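Local coordinates for PTS-dependent dihydroxyacetone kinase operon regulatory protein (Escherichia coli, PDB 4LRZ) that activates transcription of the dhaKLM operon from a sigma-70 promoter and represses its own expression, the chain here being its sensor domain, at residues F[30-35]-F[137-142]; F[76-81]-F[160-165]; F[82-87]-F[106-111]; F[119-124]-F[145-150]. All blocks are in the same frame, centred on the assembly; numbering follows the deposited sequence.

Interaction 1. Residues F[30-35]-F[137-142]; sequences ETWNVP and KQVLWN
The indole of Trp32 carries Val139 on one face: CG1 stands 3.9 Å from the centroid of the five-membered ring, nearly on its normal, a CH-pi contact. At the ring's edge, in its plane, lies Lys137, whose CG is 3.8 Å from Trp32 CZ3, while Leu140 comes up obliquely, its CD2 4.0 Å from Trp32 CH2. CG of Trp32 is anti to the backbone N (chi1 -165°), which swings the indole over to the 3-10 turn 138-140; NE1 is bonded to Leu100 O. The turn belongs to the GAF domain, in the loop that leads into strand 143-151, and the segment 30-35, between helices 14-26 and 40-49, is laid across it. Lys137 bends at chi2 (-62°) and then runs past the indole to Thr31, where NZ donates a 2.9 Å hydrogen bond to Thr31 O, approaching from above the carbonyl plane, 52° out of it. NZ also bonds to Lys28 O, so two backbone carbonyls hold the ammonium. A water donates to Thr31 O as well and accepts weakly from Val139 N. Farther out, Glu30 and Gln138 run alongside each other, with Glu30 CB 3.6 Å from Gln138 OE1.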
loop_
_atom_site.group_PDB
_atom_site.type_symbol
_atom_site.label_atom_id
_atom_site.label_comp_id
_atom_site.label_asym_id
_atom_site.label_seq_id
_atom_site.Cartn_x
_atom_site.Cartn_y
_atom_site.Cartn_z
ATOM N N GLU F 30 -18.127 -39.402 10.348
ATOM C CA GLU F 30 -18.493 -39.350 11.776
ATOM C C GLU F 30 -17.325 -39.322 12.740
ATOM O O GLU F 30 -17.545 -39.224 13.924
ATOM C CB GLU F 30 -19.467 -40.467 12.193
ATOM C CG GLU F 30 -20.102 -41.239 11.038
ATOM C CD GLU F 30 -19.057 -41.981 10.210
ATOM O OE1 GLU F 30 -18.152 -42.605 10.825
ATOM O OE2 GLU F 30 -19.143 -41.916 8.954
ATOM N N THR F 31 -16.095 -39.437 12.263
ATOM C CA THR F 31 -14.984 -39.523 13.202
ATOM C C THR F 31 -14.468 -38.145 13.554
ATOM O O THR F 31 -14.563 -37.200 12.746
ATOM C CB THR F 31 -13.829 -40.382 12.684
ATOM O OG1 THR F 31 -13.474 -39.955 11.359
ATOM C CG2 THR F 31 -14.220 -41.932 12.691
ATOM N N TRP F 32 -13.933 -38.029 14.767
ATOM C CA TRP F 32 -13.286 -36.802 15.221
ATOM C C TRP F 32 -12.365 -37.181 16.345
ATOM O O TRP F 32 -12.737 -37.954 17.224
ATOM C CB TRP F 32 -14.314 -35.753 15.697
ATOM C CG TRP F 32 -13.756 -34.349 15.851
ATOM C CD1 TRP F 32 -13.292 -33.772 17.002
ATOM C CD2 TRP F 32 -13.612 -33.352 14.818
ATOM N NE1 TRP F 32 -12.879 -32.474 16.758
ATOM C CE2 TRP F 32 -13.062 -32.188 15.430
ATOM C CE3 TRP F 32 -13.919 -33.318 13.447
ATOM C CZ2 TRP F 32 -12.782 -31.010 14.713
ATOM C CZ3 TRP F 32 -13.642 -32.134 12.730
ATOM C CH2 TRP F 32 -13.082 -30.998 13.375
ATOM N N ASN F 33 -11.150 -36.650 16.301
ATOM C CA ASN F 33 -10.182 -36.913 17.332
ATOM C C ASN F 33 -9.373 -35.691 17.700
ATOM O O ASN F 33 -9.618 -34.605 17.234
ATOM C CB ASN F 33 -9.241 -38.028 16.905
ATOM C CG ASN F 33 -8.980 -39.021 18.029
ATOM O OD1 ASN F 33 -8.268 -38.720 18.992
ATOM N ND2 ASN F 33 -9.555 -40.208 17.907
ATOM N N VAL F 34 -8.439 -35.912 18.604
ATOM C CA VAL F 34 -7.394 -35.012 19.014
ATOM C C VAL F 34 -6.761 -34.275 17.807
ATOM O O VAL F 34 -6.478 -34.886 16.767
ATOM C CB VAL F 34 -6.390 -35.914 19.731
ATOM C CG1 VAL F 34 -4.996 -35.498 19.468
ATOM C CG2 VAL F 34 -6.713 -36.036 21.244
ATOM N N PRO F 35 -6.533 -32.951 17.933
ATOM C CA PRO F 35 -5.981 -32.252 16.769
ATOM C C PRO F 35 -4.532 -32.646 16.425
ATOM O O PRO F 35 -3.769 -33.181 17.271
ATOM C CB PRO F 35 -5.985 -30.795 17.233
ATOM C CG PRO F 35 -5.601 -30.920 18.682
ATOM C CD PRO F 35 -6.486 -32.094 19.135
ATOM N N LYS F 137 -17.206 -33.490 8.013
ATOM C CA LYS F 137 -17.256 -33.987 9.384
ATOM C C LYS F 137 -18.488 -33.514 10.094
ATOM O O LYS F 137 -18.733 -32.310 10.150
ATOM C CB LYS F 137 -16.048 -33.462 10.163
ATOM C CG LYS F 137 -14.737 -33.939 9.627
ATOM C CD LYS F 137 -14.643 -35.431 9.706
ATOM C CE LYS F 137 -13.208 -35.879 9.856
ATOM N NZ LYS F 137 -13.106 -37.329 10.242
ATOM N N GLN F 138 -19.230 -34.461 10.676
ATOM C CA GLN F 138 -20.466 -34.169 11.423
ATOM C C GLN F 138 -20.265 -33.238 12.611
ATOM O O GLN F 138 -21.197 -32.534 13.012
ATOM C CB GLN F 138 -21.134 -35.459 11.925
ATOM C CG GLN F 138 -22.002 -36.150 10.871
ATOM C CD GLN F 138 -22.271 -37.652 11.168
ATOM O OE1 GLN F 138 -22.182 -38.122 12.318
ATOM N NE2 GLN F 138 -22.606 -38.399 10.113
ATOM N N VAL F 139 -19.067 -33.253 13.186
ATOM C CA VAL F 139 -18.778 -32.419 14.349
ATOM C C VAL F 139 -18.925 -30.925 13.996
ATOM O O VAL F 139 -19.294 -30.113 14.854
ATOM C CB VAL F 139 -17.394 -32.791 14.972
ATOM C CG1 VAL F 139 -16.820 -31.644 15.783
ATOM C CG2 VAL F 139 -17.557 -34.027 15.842
ATOM N N LEU F 140 -18.721 -30.591 12.723
ATOM C CA LEU F 140 -18.812 -29.205 12.257
ATOM C C LEU F 140 -20.193 -28.750 11.788
ATOM O O LEU F 140 -20.343 -27.594 11.384
ATOM C CB LEU F 140 -17.759 -28.929 11.169
ATOM C CG LEU F 140 -16.295 -29.112 11.620
ATOM C CD1 LEU F 140 -15.323 -28.745 10.504
ATOM C CD2 LEU F 140 -15.956 -28.321 12.911
ATOM N N TRP F 141 -21.196 -29.623 11.863
ATOM C CA TRP F 141 -22.542 -29.280 11.366
ATOM C C TRP F 141 -23.223 -28.143 12.142
ATOM O O TRP F 141 -24.158 -27.538 11.652
ATOM C CB TRP F 141 -23.446 -30.509 11.301
ATOM C CG TRP F 141 -23.066 -31.514 10.181
ATOM C CD1 TRP F 141 -21.920 -31.517 9.415
ATOM C CD2 TRP F 141 -23.833 -32.658 9.744
ATOM N NE1 TRP F 141 -21.937 -32.570 8.537
ATOM C CE2 TRP F 141 -23.091 -33.288 8.712
ATOM C CE3 TRP F 141 -25.072 -33.211 10.127
ATOM C CZ2 TRP F 141 -23.548 -34.448 8.053
ATOM C CZ3 TRP F 141 -25.530 -34.376 9.473
ATOM C CH2 TRP F 141 -24.767 -34.978 8.448
ATOM N N ASN F 142 -22.737 -27.868 13.341
ATOM C CA ASN F 142 -23.222 -26.742 14.115
ATOM C C ASN F 142 -22.559 -25.415 13.809
ATOM O O ASN F 142 -22.982 -24.414 14.346
ATOM C CB ASN F 142 -23.080 -27.049 15.601
ATOM C CG ASN F 142 -23.961 -28.153 16.003
ATOM O OD1 ASN F 142 -23.487 -29.245 16.324
ATOM N ND2 ASN F 142 -25.275 -27.931 15.891
HETATM O O HOH W 1 -17.127 -35.900 12.534
#

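Interaction 2. Residues F[76-81]-F[160-165]; sequences FILDET and TIALAC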
loop_
_atom_site.group_PDB
_atom_site.type_symbol
_atom_site.label_atom_id
_atom_site.label_comp_id
_atom_site.label_asym_id
_atom_site.label_seq_id
_atom_site.Cartn_x
_atom_site.Cartn_y
_atom_site.Cartn_z
ATOM N N PHE F 76 -9.831 -16.090 13.043
ATOM C CA PHE F 76 -8.593 -16.835 12.976
ATOM C C PHE F 76 -7.665 -16.244 11.912
ATOM O O PHE F 76 -8.116 -15.870 10.844
ATOM C CB PHE F 76 -8.882 -18.284 12.497
ATOM C CG PHE F 76 -9.606 -19.196 13.498
ATOM C CD1 PHE F 76 -9.744 -18.878 14.840
ATOM C CD2 PHE F 76 -10.059 -20.468 13.061
ATOM C CE1 PHE F 76 -10.372 -19.776 15.730
ATOM C CE2 PHE F 76 -10.665 -21.393 13.938
ATOM C CZ PHE F 76 -10.823 -21.032 15.284
ATOM N N ILE F 77 -6.364 -16.219 12.177
ATOM C CA ILE F 77 -5.382 -16.116 11.093
ATOM C C ILE F 77 -4.714 -17.501 10.905
ATOM O O ILE F 77 -4.303 -18.094 11.877
ATOM C CB ILE F 77 -4.234 -15.137 11.408
ATOM C CG1 ILE F 77 -4.649 -14.158 12.467
ATOM C CG2 ILE F 77 -3.743 -14.457 10.098
ATOM C CD1 ILE F 77 -4.086 -12.655 12.216
ATOM N N LEU F 78 -4.620 -18.005 9.674
ATOM C CA LEU F 78 -3.916 -19.251 9.414
ATOM C C LEU F 78 -2.766 -18.976 8.440
ATOM O O LEU F 78 -2.898 -18.083 7.568
ATOM C CB LEU F 78 -4.843 -20.336 8.855
ATOM C CG LEU F 78 -6.116 -20.717 9.657
ATOM C CD1 LEU F 78 -7.303 -19.864 9.206
ATOM C CD2 LEU F 78 -6.471 -22.160 9.453
ATOM N N ASP F 79 -1.674 -19.760 8.542
ATOM C CA ASP F 79 -0.561 -19.621 7.585
ATOM C C ASP F 79 -0.885 -20.321 6.267
ATOM O O ASP F 79 -1.980 -20.865 6.140
ATOM C CB ASP F 79 0.784 -20.047 8.182
ATOM C CG ASP F 79 0.963 -21.531 8.215
ATOM O OD1 ASP F 79 0.047 -22.303 7.857
ATOM O OD2 ASP F 79 2.084 -21.963 8.552
ATOM N N GLU F 80 0.039 -20.335 5.298
ATOM C CA GLU F 80 -0.296 -20.984 4.046
ATOM C C GLU F 80 -0.567 -22.490 4.153
ATOM O O GLU F 80 -1.058 -23.054 3.194
ATOM C CB GLU F 80 0.691 -20.759 2.878
ATOM C CG GLU F 80 2.244 -20.531 2.996
ATOM C CD GLU F 80 2.914 -20.705 4.345
ATOM O OE1 GLU F 80 3.716 -21.638 4.486
ATOM O OE2 GLU F 80 2.701 -19.868 5.241
ATOM N N THR F 81 -0.231 -23.145 5.268
ATOM C CA THR F 81 -0.488 -24.606 5.382
ATOM C C THR F 81 -1.729 -24.909 6.223
ATOM O O THR F 81 -1.832 -25.994 6.768
ATOM C CB THR F 81 0.716 -25.390 5.995
ATOM O OG1 THR F 81 0.707 -25.229 7.415
ATOM C CG2 THR F 81 2.090 -24.898 5.451
ATOM N N THR F 160 -4.576 -17.170 5.485
ATOM C CA THR F 160 -6.043 -17.197 5.321
ATOM C C THR F 160 -6.677 -16.468 6.495
ATOM O O THR F 160 -6.221 -16.603 7.629
ATOM C CB THR F 160 -6.602 -18.661 5.328
ATOM O OG1 THR F 160 -6.142 -19.349 4.165
ATOM C CG2 THR F 160 -8.140 -18.658 5.329
ATOM N N ILE F 161 -7.749 -15.714 6.231
ATOM C CA ILE F 161 -8.485 -15.029 7.299
ATOM C C ILE F 161 -9.799 -15.741 7.385
ATOM O O ILE F 161 -10.486 -15.894 6.384
ATOM C CB ILE F 161 -8.772 -13.512 6.992
ATOM C CG1 ILE F 161 -7.468 -12.730 6.771
ATOM C CG2 ILE F 161 -9.591 -12.819 8.137
ATOM C CD1 ILE F 161 -6.561 -12.591 8.019
ATOM N N ALA F 162 -10.173 -16.143 8.582
ATOM C CA ALA F 162 -11.440 -16.806 8.759
ATOM C C ALA F 162 -12.234 -16.281 9.963
ATOM O O ALA F 162 -11.660 -15.743 10.937
ATOM C CB ALA F 162 -11.220 -18.350 8.904
ATOM N N LEU F 163 -13.540 -16.509 9.866
ATOM C CA LEU F 163 -14.524 -16.176 10.851
ATOM C C LEU F 163 -15.386 -17.427 11.094
ATOM O O LEU F 163 -15.980 -17.965 10.163
ATOM C CB LEU F 163 -15.390 -15.042 10.320
ATOM C CG LEU F 163 -16.557 -14.485 11.143
ATOM C CD1 LEU F 163 -16.742 -12.990 10.822
ATOM C CD2 LEU F 163 -17.850 -15.254 10.943
ATOM N N ALA F 164 -15.455 -17.862 12.360
ATOM C CA ALA F 164 -16.205 -19.046 12.783
ATOM C C ALA F 164 -17.361 -18.600 13.669
ATOM O O ALA F 164 -17.174 -17.738 14.530
ATOM C CB ALA F 164 -15.304 -19.990 13.559
ATOM N N CYS F 165 -18.542 -19.188 13.469
ATOM C CA CYS F 165 -19.711 -18.906 14.300
ATOM C C CYS F 165 -20.731 -20.024 14.278
ATOM O O CYS F 165 -20.818 -20.740 13.282
ATOM C CB CYS F 165 -20.391 -17.580 13.897
ATOM S SG CYS F 165 -21.322 -17.542 12.348
HETATM O O HOH W 2 -3.988 -20.730 4.207
#
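Strands 76-79 and 160-165 pair antiparallel near the middle of the five-stranded GAF-domain sheet, whose order is 2-1-5-4-3. The tight part of the contact is the ladder itself. Phe76 and Ala162 form a hydrogen-bonded pair, with Phe76 N to Ala162 O at 2.8 Å and the return bond, Ala162 N to Phe76 O, nearly straight at 170°. Leu78 and Thr160 form the next hydrogen-bonded pair; here Leu78 N meets Thr160 O in the carbonyl plane, whereas Thr160 N reaches Leu78 O along a more bent path, 143° at the hydrogen. Between them Ile77 and Ile161 make the non-hydrogen-bonded pair, and Ile77 CA adds a CA-H...O contact to Thr160 O.

Side chains fit less closely. On the face of Phe76, Leu78, Thr160 and Ala162, Leu78 lies at a slant to Thr160, its CD1 4.1 Å from Thr160 CB and 4.2 Å from Ala162 CB. On the other face the two isoleucines run alongside each other, Ile77 CG2 to Ile161 CD1 4.0 Å, and helix 174-211 packs on Ile161 through Ala182.

Past Leu78 the direct ladder stops and water takes over. Asp79 makes an Asx turn with the residues that follow it: its OD1 accepts from Thr81 N, which comes from above the carboxylate plane, and takes Thr81 OG1 on the syn lone pair of OD1. Beside this turn one water spans the two strands, donating to Asp79 O at 2.8 Å and lying 2.6 Å from Thr160 OG1.

Interaction 3. Residues F[82-87]-F[106-111]; sequences ACILSR and TYCAEG
Thr106 opens the contact through its carbonyl: O accepts a nearly straight hydrogen bond from Ile84 N (2.9 Å, 174°), while its hydroxyl is engaged by Gly101 O and Asn103 N. Tyr107 follows, its CA only 4.2 Å from Cys83 CA in a single bridge between the backbones. The sulfur of Cys83 lies over one face of the phenol, offset toward the rim, with SG 4.1 Å from the ring centroid; SG anti to the backbone N (chi1 -173°) sets it there, and CB touches Tyr107 CE1 at 3.6 Å. With a serine in place of Tyr107 the phenol is gone, and the space between Cys83 and His36, whose ring also meets it, would probably be left unfilled. Cys108 returns to the backbone, N donating to Ala82 O at 2.9 Å, and its SG rests 3.9 Å from both CG1 and CD1 of Ile84. At Ala109 the backbone N is 3.6 Å from Ala82 CB. Two backbone bonds flanking one bridge thus fasten the chain to the start of strand 84-89, an outermost strand of the sheet within this chain: a single beta bridge at the edge of the GAF sheet, leading into the N-cap of helix 110-113.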
loop_
_atom_site.group_PDB
_atom_site.type_symbol
_atom_site.label_atom_id
_atom_site.label_comp_id
_atom_site.label_asym_id
_atom_site.label_seq_id
_atom_site.Cartn_x
_atom_site.Cartn_y
_atom_site.Cartn_z
ATOM N N ALA F 82 -2.632 -23.930 6.378
ATOM C CA ALA F 82 -3.773 -24.081 7.265
ATOM C C ALA F 82 -3.440 -24.241 8.763
ATOM O O ALA F 82 -4.227 -24.821 9.512
ATOM C CB ALA F 82 -4.631 -25.230 6.822
ATOM N N CYS F 83 -2.283 -23.774 9.203
ATOM C CA CYS F 83 -1.977 -23.818 10.624
ATOM C C CYS F 83 -2.480 -22.546 11.301
ATOM O O CYS F 83 -2.146 -21.420 10.845
ATOM C CB CYS F 83 -0.465 -23.943 10.817
ATOM S SG CYS F 83 0.057 -24.198 12.538
ATOM N N ILE F 84 -3.287 -22.709 12.367
ATOM C CA ILE F 84 -3.820 -21.560 13.115
ATOM C C ILE F 84 -2.697 -20.827 13.835
ATOM O O ILE F 84 -2.019 -21.388 14.697
ATOM C CB ILE F 84 -4.903 -21.951 14.108
ATOM C CG1 ILE F 84 -6.112 -22.501 13.363
ATOM C CG2 ILE F 84 -5.336 -20.713 14.896
ATOM C CD1 ILE F 84 -7.264 -22.807 14.218
ATOM N N LEU F 85 -2.495 -19.567 13.463
ATOM C CA LEU F 85 -1.421 -18.731 14.034
ATOM C C LEU F 85 -1.928 -17.879 15.228
ATOM O O LEU F 85 -1.214 -17.684 16.212
ATOM C CB LEU F 85 -0.827 -17.817 12.951
ATOM C CG LEU F 85 -0.104 -18.517 11.787
ATOM C CD1 LEU F 85 0.196 -17.518 10.692
ATOM C CD2 LEU F 85 1.196 -19.185 12.253
ATOM N N SER F 86 -3.163 -17.377 15.109
ATOM C CA SER F 86 -3.778 -16.537 16.147
ATOM C C SER F 86 -5.298 -16.622 16.104
ATOM O O SER F 86 -5.897 -16.825 15.035
ATOM C CB SER F 86 -3.371 -15.093 15.913
ATOM O OG SER F 86 -3.372 -14.352 17.131
ATOM N N ARG F 87 -5.919 -16.463 17.269
ATOM C CA ARG F 87 -7.367 -16.461 17.403
ATOM C C ARG F 87 -7.833 -15.282 18.268
ATOM O O ARG F 87 -7.176 -14.933 19.238
ATOM C CB ARG F 87 -7.811 -17.765 18.086
ATOM C CG ARG F 87 -7.354 -19.027 17.368
ATOM C CD ARG F 87 -6.706 -20.028 18.317
ATOM N NE ARG F 87 -7.591 -20.346 19.407
ATOM C CZ ARG F 87 -7.450 -19.886 20.644
ATOM N NH1 ARG F 87 -6.412 -19.095 20.974
ATOM N NH2 ARG F 87 -8.340 -20.243 21.549
ATOM N N THR F 106 -3.037 -25.631 15.636
ATOM C CA THR F 106 -3.837 -26.708 15.043
ATOM C C THR F 106 -3.834 -26.534 13.522
ATOM O O THR F 106 -4.091 -25.412 13.025
ATOM C CB THR F 106 -5.291 -26.602 15.507
ATOM O OG1 THR F 106 -5.361 -26.879 16.904
ATOM C CG2 THR F 106 -6.220 -27.585 14.773
ATOM N N TYR F 107 -3.528 -27.607 12.799
ATOM C CA TYR F 107 -3.654 -27.648 11.334
ATOM C C TYR F 107 -5.069 -28.032 10.929
ATOM O O TYR F 107 -5.638 -28.957 11.483
ATOM C CB TYR F 107 -2.679 -28.675 10.726
ATOM C CG TYR F 107 -1.230 -28.354 10.934
ATOM C CD1 TYR F 107 -0.562 -27.551 10.024
ATOM C CD2 TYR F 107 -0.508 -28.887 12.030
ATOM C CE1 TYR F 107 0.790 -27.269 10.165
ATOM C CE2 TYR F 107 0.857 -28.614 12.199
ATOM C CZ TYR F 107 1.491 -27.775 11.247
ATOM O OH TYR F 107 2.806 -27.433 11.333
ATOM N N CYS F 108 -5.605 -27.343 9.937
ATOM C CA CYS F 108 -7.000 -27.465 9.545
ATOM C C CYS F 108 -7.107 -27.865 8.086
ATOM O O CYS F 108 -8.172 -27.649 7.445
ATOM C CB CYS F 108 -7.708 -26.100 9.702
ATOM S SG CYS F 108 -7.624 -25.417 11.350
ATOM N N ALA F 109 -6.030 -28.462 7.566
ATOM C CA ALA F 109 -6.038 -29.061 6.223
ATOM C C ALA F 109 -7.290 -29.891 5.967
ATOM O O ALA F 109 -7.937 -30.390 6.890
ATOM C CB ALA F 109 -4.735 -29.866 5.932
ATOM N N GLU F 110 -7.667 -29.925 4.697
ATOM C CA GLU F 110 -8.811 -30.655 4.246
ATOM C C GLU F 110 -8.617 -32.130 4.550
ATOM O O GLU F 110 -9.592 -32.824 4.829
ATOM C CB GLU F 110 -8.912 -30.506 2.734
ATOM C CG GLU F 110 -10.151 -31.121 2.152
ATOM C CD GLU F 110 -10.271 -30.833 0.659
ATOM O OE1 GLU F 110 -9.394 -31.287 -0.099
ATOM O OE2 GLU F 110 -11.227 -30.127 0.238
ATOM N N GLY F 111 -7.371 -32.600 4.443
ATOM C CA GLY F 111 -7.033 -34.001 4.707
ATOM C C GLY F 111 -7.145 -34.324 6.197
ATOM O O GLY F 111 -7.029 -35.485 6.586
#

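Interaction 4. Residues F[119-124]-F[145-150]; sequences SLAAIS and FCATPL
Leu120 O is gripped twice by Ser124: the backbone N comes to it at 2.7 Å and the hydroxyl OG donates to it at 2.8 Å, the two reaching it from opposite faces of the carbonyl plane. Ser124 OG also bonds to Gln126 N, so this hydroxyl ties the last turn of helix 117-124 to the chain leaving it. One side of the helix, at Ala121 and Ala122, is laid on strand 145-150 without any hydrogen bond across. Ala121 does most of the touching: its methyl sits over the strand backbone, CB 3.6 Å from Ala147 O, and meets Ala147 CB at 3.8 Å. Along the strand the Pro149 ring takes over, CD against Ala121 CB at 3.8 Å and CG against Ala121 O at 3.6 Å, while Pro149 CB comes within 4.2 Å of Ala122 CA. Were Pro149 an alanine, CG and CD would be missing and a gap would probably open beneath Ala121. With only methyl side chains at Ala121 and Ala147, the axes of 119-124 and 145-150 come to 6.7 Å, at 38° to each other. Thr148 points to the other face, bonded to Thr178 of helix 174-211, so the strand lies between helices on both faces, as in the GAF fold.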
loop_
_atom_site.group_PDB
_atom_site.type_symbol
_atom_site.label_atom_id
_atom_site.label_comp_id
_atom_site.label_asym_id
_atom_site.label_seq_id
_atom_site.Cartn_x
_atom_site.Cartn_y
_atom_site.Cartn_z
ATOM N N SER F 119 -9.846 -24.546 4.878
ATOM C CA SER F 119 -8.908 -24.993 3.803
ATOM C C SER F 119 -9.374 -24.673 2.406
ATOM O O SER F 119 -8.569 -24.404 1.534
ATOM C CB SER F 119 -8.598 -26.512 3.891
ATOM O OG SER F 119 -9.765 -27.320 3.726
ATOM N N LEU F 120 -10.670 -24.735 2.162
ATOM C CA LEU F 120 -11.156 -24.646 0.792
ATOM C C LEU F 120 -10.851 -23.271 0.190
ATOM O O LEU F 120 -10.744 -23.114 -1.039
ATOM C CB LEU F 120 -12.645 -24.868 0.784
ATOM C CG LEU F 120 -13.255 -25.835 -0.191
ATOM C CD1 LEU F 120 -14.731 -25.425 -0.360
ATOM C CD2 LEU F 120 -12.481 -25.989 -1.545
ATOM N N ALA F 121 -10.694 -22.268 1.048
ATOM C CA ALA F 121 -10.383 -20.939 0.534
ATOM C C ALA F 121 -9.051 -20.930 -0.198
ATOM O O ALA F 121 -8.977 -20.417 -1.316
ATOM C CB ALA F 121 -10.424 -19.875 1.641
ATOM N N ALA F 122 -8.018 -21.488 0.427
ATOM C CA ALA F 122 -6.699 -21.580 -0.194
ATOM C C ALA F 122 -6.666 -22.609 -1.311
ATOM O O ALA F 122 -5.931 -22.447 -2.280
ATOM C CB ALA F 122 -5.636 -21.960 0.836
ATOM N N ILE F 123 -7.413 -23.687 -1.158
ATOM C CA ILE F 123 -7.491 -24.667 -2.230
ATOM C C ILE F 123 -8.118 -24.015 -3.466
ATOM O O ILE F 123 -7.640 -24.235 -4.579
ATOM C CB ILE F 123 -8.304 -25.929 -1.822
ATOM C CG1 ILE F 123 -7.502 -26.787 -0.821
ATOM C CG2 ILE F 123 -8.652 -26.795 -3.054
ATOM C CD1 ILE F 123 -8.391 -27.672 0.115
ATOM N N SER F 124 -9.163 -23.196 -3.275
ATOM C CA SER F 124 -9.888 -22.643 -4.413
ATOM C C SER F 124 -9.318 -21.319 -4.867
ATOM O O SER F 124 -9.533 -20.892 -6.011
ATOM C CB SER F 124 -11.363 -22.482 -4.091
ATOM O OG SER F 124 -11.553 -21.426 -3.161
ATOM N N PHE F 145 -18.300 -21.500 8.636
ATOM C CA PHE F 145 -16.961 -20.902 8.464
ATOM C C PHE F 145 -16.927 -20.015 7.212
ATOM O O PHE F 145 -17.528 -20.361 6.198
ATOM C CB PHE F 145 -15.869 -21.983 8.394
ATOM C CG PHE F 145 -15.620 -22.678 9.707
ATOM C CD1 PHE F 145 -14.695 -22.179 10.616
ATOM C CD2 PHE F 145 -16.308 -23.808 10.050
ATOM C CE1 PHE F 145 -14.468 -22.822 11.847
ATOM C CE2 PHE F 145 -16.091 -24.444 11.270
ATOM C CZ PHE F 145 -15.180 -23.963 12.153
ATOM N N CYS F 146 -16.299 -18.852 7.308
ATOM C CA CYS F 146 -15.985 -18.055 6.136
ATOM C C CYS F 146 -14.483 -17.889 6.119
ATOM O O CYS F 146 -13.851 -17.711 7.171
ATOM C CB CYS F 146 -16.584 -16.647 6.235
ATOM S SG CYS F 146 -18.379 -16.590 6.306
ATOM N N ALA F 147 -13.906 -17.866 4.929
ATOM C CA ALA F 147 -12.468 -17.685 4.828
ATOM C C ALA F 147 -12.081 -17.095 3.495
ATOM O O ALA F 147 -12.759 -17.269 2.455
ATOM C CB ALA F 147 -11.739 -19.020 5.076
ATOM N N THR F 148 -10.966 -16.401 3.515
ATOM C CA THR F 148 -10.453 -15.854 2.296
ATOM C C THR F 148 -8.957 -16.032 2.367
ATOM O O THR F 148 -8.375 -15.792 3.409
ATOM C CB THR F 148 -10.817 -14.329 2.184
ATOM O OG1 THR F 148 -12.254 -14.192 2.192
ATOM C CG2 THR F 148 -10.290 -13.747 0.908
ATOM N N PRO F 149 -8.323 -16.403 1.252
ATOM C CA PRO F 149 -6.888 -16.492 1.266
ATOM C C PRO F 149 -6.234 -15.101 1.136
ATOM O O PRO F 149 -6.830 -14.194 0.547
ATOM C CB PRO F 149 -6.594 -17.344 0.024
ATOM C CG PRO F 149 -7.684 -17.054 -0.917
ATOM C CD PRO F 149 -8.888 -16.868 -0.039
ATOM N N LEU F 150 -5.021 -14.951 1.668
ATOM C CA LEU F 150 -4.295 -13.751 1.364
ATOM C C LEU F 150 -2.919 -13.958 0.790
ATOM O O LEU F 150 -2.261 -15.006 1.005
ATOM C CB LEU F 150 -4.253 -12.792 2.542
ATOM C CG LEU F 150 -3.195 -12.926 3.605
ATOM C CD1 LEU F 150 -2.488 -11.623 3.581
ATOM C CD2 LEU F 150 -3.937 -13.101 4.919
#

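All four contacts involve the GAF part of the sensor domain, and interactions 2, 3 and 4 share its antiparallel sheet. Interaction 2 joins strands 74-79 and 157-166. The centres of interactions 2 and 3 are about 7 Å apart, through the neighbouring strand 84-89; those of interactions 2 and 4 are about 8 Å apart, through strand 143-151. Along the chain, interactions 3 and 4 follow one another between the two segments of interaction 2, and Glu110 and Ser119 bring them into touch. Interaction 1, its centre about 15 to 19 Å from the others, touches interaction 3 through Pro35 and interaction 4 through Leu140, so the N-terminal segment 30-35 and the sheet with its helices pack as one unit of the sensor domain.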